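Local coordinates for DUF309 domain-containing protein (Thermus thermophilus, PDB 2CWY) that is of unknown function but belongs to the DUF309 family and folds as a small, all-helical single-chain protein, at residues A[43-48]-A[67-72]. Numbering follows the deposited sequence.
Sequences ILLAAA and ARLEGL
Leu44 and Arg68 reach for each other with CG set anti to the carbonyl carbon in both residues (chi1 -70° and -53°). This puts Arg68 CG 4.1 Å from Leu44 CD1. The bend of Arg68 at chi2 (-84°) then turns its guanidinium back over the same methyl. Leu44 CD1 lies 4.2 Å above the Arg68 guanidinium plane, offset from CZ toward NE. Arg68 NE is hydrogen-bonded to Gln40 OE1, one helical turn before Leu44, a bond that probably helps keep the guanidinium end beside helix 33-53. One residue along on each side, Leu45 CD1 meets Leu69 CD1 at 4.3 Å, methyl to methyl. This second pair is buried, whereas the first is partly exposed. No hydrogen bond crosses between 43-48 and 67-72. The nearest CA atoms, those of Leu44 and Arg68, stay 9.3 Å apart, and the side chains alone bridge the gap. The chain leaves the helix in a type II beta turn from Leu69 to Leu72. The contact thus joins the middle of helix 33-53 to the C-terminal end of helix 59-69. Helix 81-92 packs against the leucine pair, with Leu85 on Leu45 and Trp81 on Leu69, while helix 17-30 covers Ile43 and Ala46.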
loop_
_atom_site.group_PDB
_atom_site.type_symbol
_atom_site.label_atom_id
_atom_site.label_comp_id
_atom_site.label_asym_id
_atom_site.label_seq_id
_atom_site.Cartn_x
_atom_site.Cartn_y
_atom_site.Cartn_z
ATOM N N ILE A 43 0.813 1.653 2.201
ATOM C CA ILE A 43 2.006 1.470 3.011
ATOM C C ILE A 43 1.958 0.103 3.716
ATOM O O ILE A 43 2.959 -0.617 3.754
ATOM C CB ILE A 43 2.132 2.600 4.071
ATOM C CG1 ILE A 43 2.706 3.867 3.421
ATOM C CG2 ILE A 43 2.996 2.134 5.243
ATOM C CD1 ILE A 43 2.655 5.078 4.328
ATOM N N LEU A 44 0.795 -0.252 4.259
ATOM C CA LEU A 44 0.645 -1.523 4.978
ATOM C C LEU A 44 0.712 -2.740 4.051
ATOM O O LEU A 44 1.146 -3.813 4.466
ATOM C CB LEU A 44 -0.669 -1.515 5.780
ATOM C CG LEU A 44 -0.685 -0.554 6.984
ATOM C CD1 LEU A 44 -2.129 -0.282 7.451
ATOM C CD2 LEU A 44 0.136 -1.173 8.110
ATOM N N LEU A 45 0.272 -2.584 2.804
ATOM C CA LEU A 45 0.359 -3.685 1.845
ATOM C C LEU A 45 1.841 -3.883 1.515
ATOM O O LEU A 45 2.336 -5.018 1.463
ATOM C CB LEU A 45 -0.406 -3.355 0.561
ATOM C CG LEU A 45 -1.920 -3.178 0.709
ATOM C CD1 LEU A 45 -2.529 -2.927 -0.667
ATOM C CD2 LEU A 45 -2.526 -4.420 1.332
ATOM N N ALA A 46 2.550 -2.778 1.283
ATOM C CA ALA A 46 3.979 -2.874 0.988
ATOM C C ALA A 46 4.684 -3.531 2.185
ATOM O O ALA A 46 5.518 -4.430 2.022
ATOM C CB ALA A 46 4.568 -1.472 0.717
ATOM N N ALA A 47 4.331 -3.084 3.388
ATOM C CA ALA A 47 4.930 -3.617 4.612
ATOM C C ALA A 47 4.686 -5.118 4.758
ATOM O O ALA A 47 5.562 -5.854 5.217
ATOM C CB ALA A 47 4.378 -2.856 5.838
ATOM N N ALA A 48 3.496 -5.568 4.370
ATOM C CA ALA A 48 3.151 -6.985 4.455
ATOM C C ALA A 48 4.074 -7.808 3.563
ATOM O O ALA A 48 4.608 -8.833 3.982
ATOM C CB ALA A 48 1.705 -7.201 4.025
ATOM N N ALA A 67 -8.637 -2.763 6.564
ATOM C CA ALA A 67 -9.443 -1.929 7.447
ATOM C C ALA A 67 -9.413 -0.468 6.996
ATOM O O ALA A 67 -10.421 0.239 7.056
ATOM C CB ALA A 67 -8.929 -2.045 8.877
ATOM N N ARG A 68 -8.255 -0.018 6.535
ATOM C CA ARG A 68 -8.110 1.358 6.083
ATOM C C ARG A 68 -8.737 1.603 4.710
ATOM O O ARG A 68 -9.303 2.674 4.459
ATOM C CB ARG A 68 -6.626 1.729 5.993
ATOM C CG ARG A 68 -5.792 1.470 7.241
ATOM C CD ARG A 68 -5.873 2.592 8.252
ATOM N NE ARG A 68 -4.966 2.350 9.376
ATOM C CZ ARG A 68 -5.163 1.421 10.308
ATOM N NH1 ARG A 68 -6.239 0.646 10.256
ATOM N NH2 ARG A 68 -4.281 1.264 11.286
ATOM N N LEU A 69 -8.619 0.623 3.817
ATOM C CA LEU A 69 -9.118 0.767 2.444
ATOM C C LEU A 69 -10.610 0.528 2.298
ATOM O O LEU A 69 -11.240 0.984 1.340
ATOM C CB LEU A 69 -8.348 -0.182 1.518
ATOM C CG LEU A 69 -6.834 0.071 1.483
ATOM C CD1 LEU A 69 -6.117 -1.107 0.863
ATOM C CD2 LEU A 69 -6.547 1.366 0.707
ATOM N N GLU A 70 -11.171 -0.181 3.264
ATOM C CA GLU A 70 -12.589 -0.497 3.247
ATOM C C GLU A 70 -13.480 0.725 3.114
ATOM O O GLU A 70 -13.417 1.635 3.936
ATOM C CB GLU A 70 -12.972 -1.243 4.524
ATOM C CG GLU A 70 -14.446 -1.622 4.577
ATOM C CD GLU A 70 -14.810 -2.687 3.558
ATOM O OE1 GLU A 70 -14.497 -2.509 2.358
ATOM O OE2 GLU A 70 -15.414 -3.706 3.959
ATOM N N GLY A 71 -14.307 0.736 2.070
ATOM C CA GLY A 71 -15.237 1.834 1.877
ATOM C C GLY A 71 -14.723 3.035 1.109
ATOM O O GLY A 71 -15.472 3.988 0.877
ATOM N N LEU A 72 -13.454 3.016 0.717
ATOM C CA LEU A 72 -12.910 4.139 -0.035
ATOM C C LEU A 72 -13.359 4.064 -1.487
ATOM O O LEU A 72 -13.637 2.978 -2.012
ATOM C CB LEU A 72 -11.375 4.122 -0.017
ATOM C CG LEU A 72 -10.622 4.454 1.272
ATOM C CD1 LEU A 72 -9.120 4.344 1.000
ATOM C CD2 LEU A 72 -10.984 5.874 1.756
#